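Side-chain contacts in DNA protection during starvation protein (Halobacterium salinarum, PDB 1TJO), which probably protects DNA from oxidative damage by oxidising ferrous iron with hydrogen peroxide and storing it as a ferric mineral inside a hollow twelve-subunit shell: residues A[27-32]-A[141-146]; A[64-69]-A[160-165]; A[52-57]-A[110-115]; A[103-108]-A[123-128]; A[83-86]-A[91-94]. All blocks are in the same frame, centred on the assembly; numbering follows the deposited sequence.

Contact 1. Residues A[27-32]-A[141-146]; sequences AEQCVD and ENLGDH
L143 reaches across to Q29 and C30 at one end of the four-helix bundle of this ferritin-like subunit. Helix 115-142 finishes here, and G144, with positive phi, closes it in a Schellman motif. The chain then turns through D145, the N-cap of helix 146-169. Segment 27-32 lies near the start of helix 24-54.

The tight part is on the C30 side, where both C30 and D145 are buried. L143 CD1 lies 3.7 Å from C30 SG and also touches CB of Q29. The sulfur is placed by a first torsion that sets it anti to the carbonyl carbon, chi1 -80°. From there it meets a second neighbour, D145 OD1, at 3.7 Å, which is contact without a hydrogen bond. That oxygen has its polar partner in T148, and D145 OD2 pairs with R84 in a salt bridge. L88 packs on C30 as well.

The more open side is formed by Q29, which is partly exposed, as is L143. Beyond CG the glutamine chain runs extended, and it passes obliquely over the other leucine branch. CD2 meets the amide end there, with CD, OE1 and NE2 all in van der Waals range. A serine in place of L143 would probably leave C30 SG and the aliphatic part of Q29 without their apolar cover, opening a gap between the two helix ends. On this side Q29 NE2 lies 3.7 Å from L143 CD2.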
# COMPACT_ATOMS: atom_id res chain seq x y z
N ALA A 27 23.99 -34.85 5.36
CA ALA A 27 24.14 -33.39 5.38
C ALA A 27 25.44 -32.96 4.75
O ALA A 27 25.50 -31.99 4.01
CB ALA A 27 24.07 -32.87 6.81
N GLU A 28 26.51 -33.71 5.01
CA GLU A 28 27.82 -33.36 4.45
C GLU A 28 27.84 -33.35 2.92
O GLU A 28 28.46 -32.47 2.30
CB GLU A 28 28.89 -34.31 5.00
CG GLU A 28 30.30 -33.85 4.70
CD GLU A 28 31.33 -34.83 5.23
OE1 GLU A 28 30.96 -35.70 6.05
OE2 GLU A 28 32.49 -34.71 4.79
N GLN A 29 27.14 -34.30 2.29
CA GLN A 29 27.06 -34.34 0.82
C GLN A 29 26.34 -33.13 0.26
O GLN A 29 26.79 -32.51 -0.69
CB GLN A 29 26.36 -35.60 0.35
CG GLN A 29 27.18 -36.83 0.59
CD GLN A 29 26.42 -38.11 0.26
OE1 GLN A 29 26.25 -38.45 -0.91
NE2 GLN A 29 25.96 -38.82 1.29
N CYS A 30 25.24 -32.78 0.90
CA CYS A 30 24.48 -31.60 0.52
C CYS A 30 25.29 -30.33 0.77
O CYS A 30 25.30 -29.47 -0.06
CB CYS A 30 23.16 -31.54 1.28
SG CYS A 30 21.88 -32.63 0.55
N VAL A 31 25.97 -30.21 1.91
CA VAL A 31 26.71 -29.00 2.23
C VAL A 31 27.85 -28.79 1.27
O VAL A 31 28.11 -27.69 0.86
CB VAL A 31 27.19 -29.01 3.68
CG1 VAL A 31 28.32 -28.00 3.93
CG2 VAL A 31 26.05 -28.80 4.60
N ASP A 32 28.55 -29.85 0.89
CA ASP A 32 29.63 -29.74 -0.09
C ASP A 32 29.14 -29.10 -1.37
O ASP A 32 29.80 -28.19 -1.94
CB ASP A 32 30.23 -31.13 -0.40
CG ASP A 32 31.01 -31.73 0.77
OD1 ASP A 32 31.23 -31.05 1.81
OD2 ASP A 32 31.47 -32.90 0.71
N GLU A 141 17.61 -34.65 -4.03
CA GLU A 141 16.40 -35.48 -4.05
C GLU A 141 16.77 -36.96 -3.81
O GLU A 141 16.08 -37.68 -3.06
CB GLU A 141 15.55 -35.22 -5.30
CG GLU A 141 14.71 -33.96 -5.14
CD GLU A 141 13.18 -34.09 -5.40
OE1 GLU A 141 12.87 -34.84 -6.37
OE2 GLU A 141 12.31 -33.40 -4.69
N ASN A 142 17.92 -37.36 -4.31
CA ASN A 142 18.40 -38.74 -4.14
C ASN A 142 18.73 -39.06 -2.69
O ASN A 142 18.55 -40.21 -2.27
CB ASN A 142 19.63 -39.00 -5.01
CG ASN A 142 19.29 -39.17 -6.48
OD1 ASN A 142 20.16 -39.05 -7.35
ND2 ASN A 142 18.01 -39.42 -6.77
N LEU A 143 19.19 -38.06 -1.94
CA LEU A 143 19.41 -38.20 -0.50
C LEU A 143 18.12 -38.02 0.34
O LEU A 143 18.18 -38.17 1.53
CB LEU A 143 20.46 -37.21 -0.00
CG LEU A 143 21.87 -37.33 -0.61
CD1 LEU A 143 22.71 -36.15 -0.26
CD2 LEU A 143 22.54 -38.61 -0.16
N GLY A 144 16.99 -37.67 -0.27
CA GLY A 144 15.73 -37.51 0.46
C GLY A 144 15.59 -36.15 1.11
O GLY A 144 14.69 -35.92 1.95
N ASP A 145 16.44 -35.23 0.70
CA ASP A 145 16.42 -33.86 1.24
C ASP A 145 15.60 -33.02 0.27
O ASP A 145 16.13 -32.19 -0.52
CB ASP A 145 17.82 -33.30 1.44
CG ASP A 145 17.81 -31.95 2.13
OD1 ASP A 145 18.91 -31.43 2.39
OD2 ASP A 145 16.71 -31.37 2.42
N HIS A 146 14.30 -33.20 0.37
CA HIS A 146 13.34 -32.60 -0.54
C HIS A 146 13.23 -31.11 -0.36
O HIS A 146 12.96 -30.39 -1.33
CB HIS A 146 11.96 -33.24 -0.35
CG HIS A 146 11.98 -34.70 -0.65
ND1 HIS A 146 12.11 -35.18 -1.94
CD2 HIS A 146 11.98 -35.78 0.17
CE1 HIS A 146 12.15 -36.50 -1.90
NE2 HIS A 146 12.07 -36.89 -0.63

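Contact 2. Residues A[64-69]-A[160-165]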
# COMPACT_ATOMS: atom_id res chain seq x y z
N HIS A 64 21.47 -1.13 -16.67
CA HIS A 64 21.79 -0.80 -15.28
C HIS A 64 20.72 -1.36 -14.36
O HIS A 64 21.04 -1.99 -13.36
CB HIS A 64 21.94 0.72 -15.13
CG HIS A 64 22.19 1.21 -13.75
ND1 HIS A 64 23.44 1.17 -13.16
CD2 HIS A 64 21.38 1.82 -12.86
CE1 HIS A 64 23.36 1.69 -11.94
NE2 HIS A 64 22.13 2.11 -11.74
N LEU A 65 19.45 -1.17 -14.73
CA LEU A 65 18.33 -1.64 -13.93
C LEU A 65 18.34 -3.16 -13.95
O LEU A 65 18.18 -3.78 -12.88
CB LEU A 65 17.04 -1.05 -14.49
CG LEU A 65 16.97 0.45 -14.20
CD1 LEU A 65 15.82 1.10 -15.02
CD2 LEU A 65 16.86 0.73 -12.69
N PHE A 66 18.49 -3.76 -15.13
CA PHE A 66 18.44 -5.23 -15.23
C PHE A 66 19.53 -5.84 -14.36
O PHE A 66 19.30 -6.84 -13.64
CB PHE A 66 18.55 -5.72 -16.69
CG PHE A 66 18.89 -7.19 -16.81
CD1 PHE A 66 17.95 -8.16 -16.51
CD2 PHE A 66 20.16 -7.60 -17.10
CE1 PHE A 66 18.30 -9.53 -16.54
CE2 PHE A 66 20.49 -8.94 -17.12
CZ PHE A 66 19.56 -9.88 -16.83
N LEU A 67 20.75 -5.31 -14.47
CA LEU A 67 21.91 -5.90 -13.80
C LEU A 67 21.77 -5.71 -12.30
O LEU A 67 22.17 -6.60 -11.53
CB LEU A 67 23.23 -5.34 -14.32
CG LEU A 67 23.56 -5.71 -15.77
CD1 LEU A 67 24.60 -4.77 -16.39
CD2 LEU A 67 24.03 -7.16 -15.82
N GLY A 68 21.19 -4.59 -11.88
CA GLY A 68 20.95 -4.39 -10.45
C GLY A 68 19.96 -5.44 -9.90
O GLY A 68 20.19 -6.02 -8.84
N GLU A 69 18.86 -5.67 -10.61
CA GLU A 69 17.86 -6.69 -10.27
C GLU A 69 18.50 -8.09 -10.29
O GLU A 69 18.24 -8.92 -9.40
CB GLU A 69 16.70 -6.65 -11.24
CG GLU A 69 15.84 -5.40 -11.18
CD GLU A 69 14.83 -5.37 -12.34
OE1 GLU A 69 13.87 -6.20 -12.31
OE2 GLU A 69 15.02 -4.56 -13.31
N GLU A 160 17.94 -18.97 -14.22
CA GLU A 160 17.71 -19.25 -15.65
C GLU A 160 17.04 -18.08 -16.33
O GLU A 160 17.36 -17.75 -17.48
CB GLU A 160 16.96 -20.56 -15.90
CG GLU A 160 17.76 -21.82 -15.51
CD GLU A 160 17.22 -23.09 -16.15
OE1 GLU A 160 16.41 -22.99 -17.11
OE2 GLU A 160 17.60 -24.19 -15.70
N ASP A 161 16.10 -17.43 -15.65
CA ASP A 161 15.46 -16.30 -16.27
C ASP A 161 16.46 -15.21 -16.56
O ASP A 161 16.49 -14.61 -17.66
CB ASP A 161 14.36 -15.76 -15.38
CG ASP A 161 13.41 -14.84 -16.13
OD1 ASP A 161 13.13 -13.74 -15.63
OD2 ASP A 161 12.96 -15.13 -17.26
N ASP A 162 17.33 -14.90 -15.60
CA ASP A 162 18.33 -13.87 -15.86
C ASP A 162 19.37 -14.24 -16.91
O ASP A 162 19.75 -13.42 -17.72
CB ASP A 162 19.05 -13.50 -14.57
CG ASP A 162 18.16 -12.78 -13.61
OD1 ASP A 162 17.18 -12.18 -14.13
OD2 ASP A 162 18.37 -12.70 -12.39
N ALA A 163 19.79 -15.51 -16.92
CA ALA A 163 20.70 -15.99 -17.97
C ALA A 163 20.08 -15.83 -19.36
O ALA A 163 20.73 -15.40 -20.31
CB ALA A 163 21.06 -17.42 -17.74
N HIS A 164 18.82 -16.17 -19.45
CA HIS A 164 18.06 -16.03 -20.69
C HIS A 164 17.97 -14.56 -21.13
O HIS A 164 18.10 -14.29 -22.33
CB HIS A 164 16.67 -16.65 -20.53
CG HIS A 164 15.72 -16.27 -21.60
ND1 HIS A 164 14.71 -15.35 -21.40
CD2 HIS A 164 15.66 -16.63 -22.90
CE1 HIS A 164 14.05 -15.19 -22.53
NE2 HIS A 164 14.61 -15.95 -23.46
N HIS A 165 17.77 -13.62 -20.21
CA HIS A 165 17.72 -12.21 -20.55
C HIS A 165 19.04 -11.79 -21.16
O HIS A 165 19.09 -11.07 -22.15
CB HIS A 165 17.45 -11.35 -19.32
CG HIS A 165 16.02 -11.28 -18.95
ND1 HIS A 165 15.34 -10.08 -18.88
CD2 HIS A 165 15.15 -12.24 -18.56
CE1 HIS A 165 14.10 -10.32 -18.49
NE2 HIS A 165 13.96 -11.61 -18.29
O HOH W 1 17.11 -9.00 -13.58
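The ring of F66 meets H165 and D162 with one end. Near its plane, at the edge, lies the backbone O of D162, 3.7 Å from F66 CZ. H165 CB comes in obliquely and stands 3.4 Å from F66 CE1. The imidazole plane is tilted only 4° from that of the phenyl ring, but the two are slid apart, with centroids 5.3 Å from each other. Little of one ring lies over the other, and the touch is made by H165 CB, CG and ND1 against F66 CE1, CD1 and CZ. The phenyl ring also meets Y169, with the planes at about 60°.

F66 gets across because its CG is turned away from the backbone N, chi1 164°, which sends the ring toward the other helix. The two helices, 60-87 and 146-169, belong to the four-helix bundle of the ferritin-like fold. F66 is buried between them. R61 of a neighbouring subunit packs on both F66 and H165, so the pair also lies at a subunit interface. H164, next to H165 on this helix, is involved in iron translocation. H165 ND1 is buried by this contact and has no polar partner in the model.

D162 adds a polar contact beside the ring. Its OD1 lies 3.8 Å from F66 CE1. One water donates to both sides, to F66 O at 3.1 Å and to D162 OD1 at 3.2 Å, and so bridges the two helices. CB of D162 also packs against Y126 of helix 115-142.

Contact 3. Residues A[52-57]-A[110-115]; sequences HWNVEG and EDVYDI. With FE (Fe (III) ion), chain J; MG (magnesium ion), chain L.
V55 and I115 make the apolar part of this contact, where helix 24-54 of the ferritin-like four-helix bundle ends and the loop leading to helix 115-142 passes over it. V55 is the first residue to leave the helix. Its CG2 meets I115 CD1 at 3.5 Å, tighter than usual carbon contact. That branch points away from the backbone N because chi1 of V55 is 60°. L63 of helix 60-87 packs on both residues.

The second kind is polar against apolar. V112 CG1 meets N54 CB, and V112 CG2 meets the amide, 3.9 Å from N54 ND2. This pair is van der Waals contact alone.

Metal binding lies on the same segment, away from the packed side chains. H52 NE2 binds an iron(III) ion at 2.2 Å, and D79 and E83 of a neighbouring subunit bind it too. H52 ND1 hydrogen-bonds to H64 O, which would hold the imidazole's rotation. E56, a residue involved in iron translocation, runs extended to a magnesium ion. Q86 of that same neighbouring subunit and H168 of another share the ion. E56 OE1 binds it at 2.0 Å.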
# COMPACT_ATOMS: atom_id res chain seq x y z
N HIS A 52 26.65 -3.54 -13.53
CA HIS A 52 25.66 -2.53 -13.13
C HIS A 52 26.28 -1.14 -12.92
O HIS A 52 25.82 -0.17 -13.44
CB HIS A 52 24.97 -3.08 -11.88
CG HIS A 52 24.19 -2.10 -11.07
ND1 HIS A 52 22.91 -1.70 -11.41
CD2 HIS A 52 24.44 -1.56 -9.86
CE1 HIS A 52 22.42 -0.94 -10.44
NE2 HIS A 52 23.33 -0.82 -9.49
N TRP A 53 27.40 -1.06 -12.20
CA TRP A 53 28.03 0.20 -11.93
C TRP A 53 28.60 0.84 -13.18
O TRP A 53 28.52 2.05 -13.35
CB TRP A 53 29.15 0.01 -10.91
CG TRP A 53 28.72 -0.46 -9.53
CD1 TRP A 53 27.52 -0.18 -8.85
CD2 TRP A 53 29.48 -1.27 -8.65
NE1 TRP A 53 27.53 -0.82 -7.64
CE2 TRP A 53 28.72 -1.47 -7.48
CE3 TRP A 53 30.74 -1.83 -8.72
CZ2 TRP A 53 29.19 -2.19 -6.41
CZ3 TRP A 53 31.20 -2.55 -7.65
CH2 TRP A 53 30.44 -2.73 -6.53
N ASN A 54 29.18 0.03 -14.06
CA ASN A 54 30.05 0.55 -15.09
C ASN A 54 29.36 0.68 -16.45
O ASN A 54 29.89 1.35 -17.33
CB ASN A 54 31.29 -0.34 -15.21
CG ASN A 54 32.26 -0.17 -14.06
OD1 ASN A 54 32.65 0.93 -13.74
ND2 ASN A 54 32.64 -1.25 -13.42
N VAL A 55 28.21 0.04 -16.65
CA VAL A 55 27.61 0.01 -17.96
C VAL A 55 27.34 1.42 -18.48
O VAL A 55 26.82 2.29 -17.76
CB VAL A 55 26.33 -0.90 -18.06
CG1 VAL A 55 25.22 -0.41 -17.12
CG2 VAL A 55 25.87 -1.03 -19.50
N GLU A 56 27.67 1.62 -19.74
CA GLU A 56 27.50 2.89 -20.44
C GLU A 56 26.97 2.66 -21.84
O GLU A 56 27.09 1.56 -22.41
CB GLU A 56 28.88 3.57 -20.55
CG GLU A 56 29.45 4.11 -19.26
CD GLU A 56 30.91 4.60 -19.33
OE1 GLU A 56 31.38 5.11 -18.27
OE2 GLU A 56 31.61 4.47 -20.36
N GLY A 57 26.50 3.75 -22.42
CA GLY A 57 26.05 3.82 -23.79
C GLY A 57 24.56 3.84 -24.01
O GLY A 57 23.79 4.12 -23.09
N GLU A 110 40.24 -6.60 -13.09
CA GLU A 110 39.65 -5.34 -12.60
C GLU A 110 39.49 -4.24 -13.62
O GLU A 110 38.94 -3.15 -13.30
CB GLU A 110 40.44 -4.84 -11.37
CG GLU A 110 40.22 -5.73 -10.16
CD GLU A 110 38.79 -5.65 -9.67
OE1 GLU A 110 38.12 -6.71 -9.63
OE2 GLU A 110 38.35 -4.54 -9.31
N ASP A 111 39.94 -4.46 -14.85
CA ASP A 111 39.67 -3.48 -15.87
C ASP A 111 38.21 -3.61 -16.28
O ASP A 111 37.55 -4.60 -15.94
CB ASP A 111 40.58 -3.66 -17.07
CG ASP A 111 42.03 -3.36 -16.76
OD1 ASP A 111 42.33 -2.67 -15.75
OD2 ASP A 111 42.94 -3.74 -17.52
N VAL A 112 37.72 -2.56 -16.94
CA VAL A 112 36.34 -2.47 -17.41
C VAL A 112 36.27 -2.73 -18.90
O VAL A 112 36.97 -2.09 -19.67
CB VAL A 112 35.77 -1.09 -17.09
CG1 VAL A 112 34.32 -0.94 -17.62
CG2 VAL A 112 35.79 -0.89 -15.61
N TYR A 113 35.42 -3.65 -19.31
CA TYR A 113 35.28 -4.01 -20.70
C TYR A 113 33.95 -3.53 -21.23
O TYR A 113 33.04 -3.14 -20.47
CB TYR A 113 35.43 -5.51 -20.83
CG TYR A 113 36.79 -5.90 -20.30
CD1 TYR A 113 36.95 -6.38 -19.01
CD2 TYR A 113 37.92 -5.70 -21.07
CE1 TYR A 113 38.24 -6.67 -18.50
CE2 TYR A 113 39.16 -5.99 -20.59
CZ TYR A 113 39.33 -6.47 -19.32
OH TYR A 113 40.60 -6.76 -18.88
N ASP A 114 33.85 -3.55 -22.55
CA ASP A 114 32.63 -3.09 -23.18
C ASP A 114 31.49 -3.96 -22.74
O ASP A 114 31.67 -5.09 -22.20
CB ASP A 114 32.76 -3.09 -24.71
CG ASP A 114 33.03 -4.44 -25.25
OD1 ASP A 114 34.19 -4.71 -25.59
OD2 ASP A 114 32.21 -5.35 -25.31
N ILE A 115 30.28 -3.50 -23.01
CA ILE A 115 29.12 -4.23 -22.48
C ILE A 115 28.90 -5.63 -23.08
O ILE A 115 28.48 -6.55 -22.38
CB ILE A 115 27.81 -3.34 -22.50
CG1 ILE A 115 26.68 -4.01 -21.72
CG2 ILE A 115 27.37 -3.02 -23.92
CD1 ILE A 115 26.99 -4.23 -20.25
FE FE J . 23.22 0.48 -7.73
MG MG L . 31.28 6.44 -16.84
O HOH W 2 21.51 1.33 -8.18
O HOH W 3 21.89 -1.08 -6.70
O HOH W 4 31.06 7.96 -15.54
O HOH W 5 31.35 7.86 -18.24
O HOH W 6 33.44 6.36 -16.91

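Contact 4. Residues A[103-108]-A[123-128]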
# COMPACT_ATOMS: atom_id res chain seq x y z
N ALA A 103 35.28 -20.54 -5.55
CA ALA A 103 34.48 -20.47 -6.77
C ALA A 103 35.25 -21.14 -7.91
O ALA A 103 36.47 -20.99 -8.01
CB ALA A 103 34.14 -19.04 -7.13
N SER A 104 34.52 -21.89 -8.72
CA SER A 104 35.06 -22.54 -9.93
C SER A 104 34.90 -21.68 -11.18
O SER A 104 35.59 -21.90 -12.19
CB SER A 104 34.35 -23.87 -10.17
OG SER A 104 32.95 -23.72 -10.37
N VAL A 105 34.02 -20.68 -11.12
CA VAL A 105 33.76 -19.88 -12.29
C VAL A 105 34.87 -18.87 -12.53
O VAL A 105 35.64 -18.58 -11.67
CB VAL A 105 32.41 -19.17 -12.20
CG1 VAL A 105 31.30 -20.19 -12.09
CG2 VAL A 105 32.36 -18.23 -11.01
N ASP A 106 34.89 -18.33 -13.74
CA ASP A 106 35.92 -17.39 -14.17
C ASP A 106 35.49 -15.97 -13.84
O ASP A 106 34.38 -15.59 -14.17
CB ASP A 106 36.11 -17.48 -15.68
CG ASP A 106 36.46 -18.87 -16.12
OD1 ASP A 106 37.45 -19.42 -15.59
OD2 ASP A 106 35.78 -19.49 -16.95
N VAL A 107 36.37 -15.21 -13.21
CA VAL A 107 36.12 -13.85 -12.79
C VAL A 107 36.87 -12.89 -13.70
O VAL A 107 38.03 -13.15 -14.05
CB VAL A 107 36.56 -13.65 -11.31
CG1 VAL A 107 36.12 -14.80 -10.44
CG2 VAL A 107 38.03 -13.51 -11.18
N GLU A 108 36.25 -11.79 -14.11
CA GLU A 108 36.96 -10.75 -14.83
C GLU A 108 38.05 -10.16 -14.00
O GLU A 108 37.89 -10.01 -12.80
CB GLU A 108 36.05 -9.56 -15.18
CG GLU A 108 35.20 -9.79 -16.37
CD GLU A 108 34.31 -8.63 -16.76
OE1 GLU A 108 33.58 -8.82 -17.74
OE2 GLU A 108 34.37 -7.52 -16.15
N MET A 123 27.27 -14.42 -18.75
CA MET A 123 26.53 -15.53 -19.33
C MET A 123 27.25 -16.86 -19.05
O MET A 123 26.60 -17.83 -18.71
CB MET A 123 26.33 -15.35 -20.84
CG MET A 123 25.09 -16.07 -21.30
SD MET A 123 24.69 -15.81 -23.06
CE MET A 123 25.99 -16.49 -23.71
N ALA A 124 28.56 -16.85 -19.10
CA ALA A 124 29.36 -18.06 -18.85
C ALA A 124 29.28 -18.47 -17.39
O ALA A 124 29.23 -19.68 -17.06
CB ALA A 124 30.81 -17.86 -19.26
N ILE A 125 29.29 -17.50 -16.50
CA ILE A 125 29.10 -17.78 -15.09
C ILE A 125 27.72 -18.40 -14.84
O ILE A 125 27.62 -19.40 -14.16
CB ILE A 125 29.30 -16.53 -14.23
CG1 ILE A 125 30.74 -16.01 -14.33
CG2 ILE A 125 28.97 -16.86 -12.83
CD1 ILE A 125 30.96 -14.69 -13.67
N TYR A 126 26.66 -17.80 -15.38
CA TYR A 126 25.31 -18.33 -15.20
C TYR A 126 25.21 -19.75 -15.64
O TYR A 126 24.66 -20.60 -14.94
CB TYR A 126 24.27 -17.53 -15.99
CG TYR A 126 23.73 -16.32 -15.24
CD1 TYR A 126 24.12 -15.05 -15.61
CD2 TYR A 126 22.76 -16.46 -14.23
CE1 TYR A 126 23.62 -13.94 -14.95
CE2 TYR A 126 22.25 -15.35 -13.57
CZ TYR A 126 22.69 -14.10 -13.95
OH TYR A 126 22.20 -12.96 -13.36
N GLY A 127 25.79 -20.03 -16.80
CA GLY A 127 25.73 -21.36 -17.36
C GLY A 127 26.38 -22.39 -16.49
O GLY A 127 25.83 -23.47 -16.28
N ASP A 128 27.52 -22.06 -15.94
CA ASP A 128 28.22 -22.98 -15.04
C ASP A 128 27.40 -23.27 -13.78
O ASP A 128 27.32 -24.40 -13.28
CB ASP A 128 29.54 -22.34 -14.62
CG ASP A 128 30.60 -22.35 -15.73
OD1 ASP A 128 30.36 -22.84 -16.86
OD2 ASP A 128 31.71 -21.87 -15.52
O HOH W 7 32.63 -23.86 -13.07
O HOH W 8 32.75 -18.99 -15.68
O HOH W 9 34.01 -22.35 -16.26
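V105 packs on I125 and D128 in an apolar contact with water along its outer side. It joins the long connection between helices 96-102 and 115-142 to one helix of the ferritin-like four-helix bundle. The site lies away from the iron-handling residues.

The apolar part is V105 against I125, both buried. The two side chains cross at about a right angle. Both valine methyls lie near I125 CG2, with V105 CG2 at 4.1 Å from it. V43 of helix 24-54 packs on V105 too, so the valine touches side chains of two helices. The isoleucine also reaches past the valine to the backbone. Its CG1 branch is anti to the carbonyl carbon, chi1 -63°, and this carries CD1 to within 3.6 Å of D106 O. An alanine at I125 is likely to leave V105 and the D106 carbonyl without their apolar neighbour, so that a gap opens under the loop.

On the outer side V105 CG1 touches D128 CB at 3.8 Å, the two side chains sliding past each other in opposite directions. The D128 carboxylate has its main partner in R21 of a neighbouring subunit, which pairs with OD1. Its other oxygen, OD2, lies 4.9 Å from D106 OD2, and R21 would probably ease the repulsion between the two carboxylates. One water accepts from D106 N at 3.0 Å and donates to D128 OD2 at 3.1 Å.

Contact 5. Residues A[83-86]-A[91-94]; sequences ERVQ and VPHA. With FE (Fe (III) ion), chain F; MG (magnesium ion), chain Q.
V85 starts the contact with P92, and its CB sends two methyls in different directions. CG1, turned away from the backbone N at chi1 169°, enters the loop. It sits 3.5 Å from P92 N and 3.7 Å from V91 C, so it presses on the peptide link just before the proline. It also touches the proline ring, reaching P92 CD at 3.9 Å and CB a little farther off. Q86 CB makes a looser contact with P92 CD.

The site is the end of helix 60-87 in the ferritin-like four-helix bundle, where the chain doubles back before helix 96-102. V31 and L34 of helix 24-54 pack on V85, and L38 of that helix packs on P92, so both are buried. V85 and Q86 are both involved in iron translocation.

E83 and Q86, on the same helical turn, bind metals. E83 OE1 binds an iron(III) ion at 1.9 Å, with D79 of the same chain and H52 of a neighbouring subunit. Q86 bends at chi2, -81°, and its OE1 binds a magnesium ion at 2.4 Å, with E56 of that subunit and H168 of another. One water on that magnesium donates to Q86 O at 2.9 Å.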
# COMPACT_ATOMS: atom_id res chain seq x y z
N GLU A 83 22.21 -20.00 4.27
CA GLU A 83 21.37 -20.36 5.41
C GLU A 83 21.08 -21.88 5.45
O GLU A 83 21.00 -22.45 6.54
CB GLU A 83 20.11 -19.53 5.44
CG GLU A 83 20.52 -18.07 5.67
CD GLU A 83 19.39 -17.10 5.87
OE1 GLU A 83 19.64 -15.87 6.08
OE2 GLU A 83 18.25 -17.56 5.85
N ARG A 84 20.97 -22.50 4.29
CA ARG A 84 20.76 -23.96 4.23
C ARG A 84 22.01 -24.72 4.66
O ARG A 84 21.91 -25.70 5.39
CB ARG A 84 20.27 -24.39 2.84
CG ARG A 84 19.73 -25.79 2.80
CD ARG A 84 18.49 -25.97 3.68
NE ARG A 84 18.02 -27.34 3.59
CZ ARG A 84 17.10 -27.85 4.40
NH1 ARG A 84 16.49 -27.08 5.32
NH2 ARG A 84 16.77 -29.15 4.28
N VAL A 85 23.20 -24.28 4.24
CA VAL A 85 24.44 -24.86 4.75
C VAL A 85 24.46 -24.83 6.26
O VAL A 85 24.72 -25.84 6.89
CB VAL A 85 25.66 -24.12 4.26
CG1 VAL A 85 26.96 -24.53 4.98
CG2 VAL A 85 25.81 -24.39 2.75
N GLN A 86 24.14 -23.67 6.82
CA GLN A 86 24.13 -23.53 8.27
C GLN A 86 23.05 -24.40 8.95
O GLN A 86 23.35 -25.06 9.94
CB GLN A 86 23.97 -22.06 8.63
CG GLN A 86 24.64 -21.68 9.89
CD GLN A 86 23.79 -22.06 11.01
OE1 GLN A 86 24.24 -22.42 12.10
NE2 GLN A 86 22.52 -22.03 10.76
N VAL A 91 29.40 -24.88 7.80
CA VAL A 91 29.87 -23.51 7.86
C VAL A 91 29.92 -22.88 6.48
O VAL A 91 30.72 -23.23 5.64
CB VAL A 91 31.30 -23.48 8.50
CG1 VAL A 91 31.84 -22.09 8.54
CG2 VAL A 91 31.27 -24.04 9.88
N PRO A 92 29.03 -21.94 6.20
CA PRO A 92 29.00 -21.36 4.86
C PRO A 92 30.24 -20.53 4.59
O PRO A 92 30.74 -19.81 5.46
CB PRO A 92 27.77 -20.50 4.87
CG PRO A 92 27.48 -20.25 6.30
CD PRO A 92 27.99 -21.39 7.08
N HIS A 93 30.75 -20.59 3.37
CA HIS A 93 31.93 -19.78 3.04
C HIS A 93 31.53 -18.32 3.23
O HIS A 93 30.41 -17.96 2.83
CB HIS A 93 32.38 -19.97 1.60
CG HIS A 93 32.79 -21.37 1.25
ND1 HIS A 93 33.60 -22.16 2.05
CD2 HIS A 93 32.47 -22.14 0.18
CE1 HIS A 93 33.78 -23.34 1.46
NE2 HIS A 93 33.10 -23.35 0.33
N ALA A 94 32.41 -17.48 3.80
CA ALA A 94 32.01 -16.16 4.22
C ALA A 94 32.84 -15.01 3.69
O ALA A 94 32.29 -14.05 3.13
CB ALA A 94 31.93 -16.11 5.73
FE FE F . 19.34 -14.14 5.36
MG MG Q . 23.33 -23.87 13.80
O HOH W 10 22.04 -24.93 12.51
O HOH W 11 19.13 -12.10 4.45
O HOH W 12 17.49 -13.97 5.95
O HOH W 13 25.12 -25.04 13.78
O HOH W 14 22.63 -25.10 15.35

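From the N terminus, helix 24-54 enters contact 1 near its start and contact 3 at its end. Helix 60-87 then gives contact 2 and, at its far end, contact 5, which closes at once with 91-94. The connection that follows opens contact 4 at 103-108 and closes contact 3 at 110-115, so these two cross. Helix 115-142 closes contact 4, then contact 1 at 141-146. Helix 146-169 closes contact 2, which crosses both contact 1 and contact 3. Contacts 3, 4 and 5 nest inside contact 1. Contacts 1 and 5 meet through R84 and D145, contacts 2 and 3 through H64 and H52.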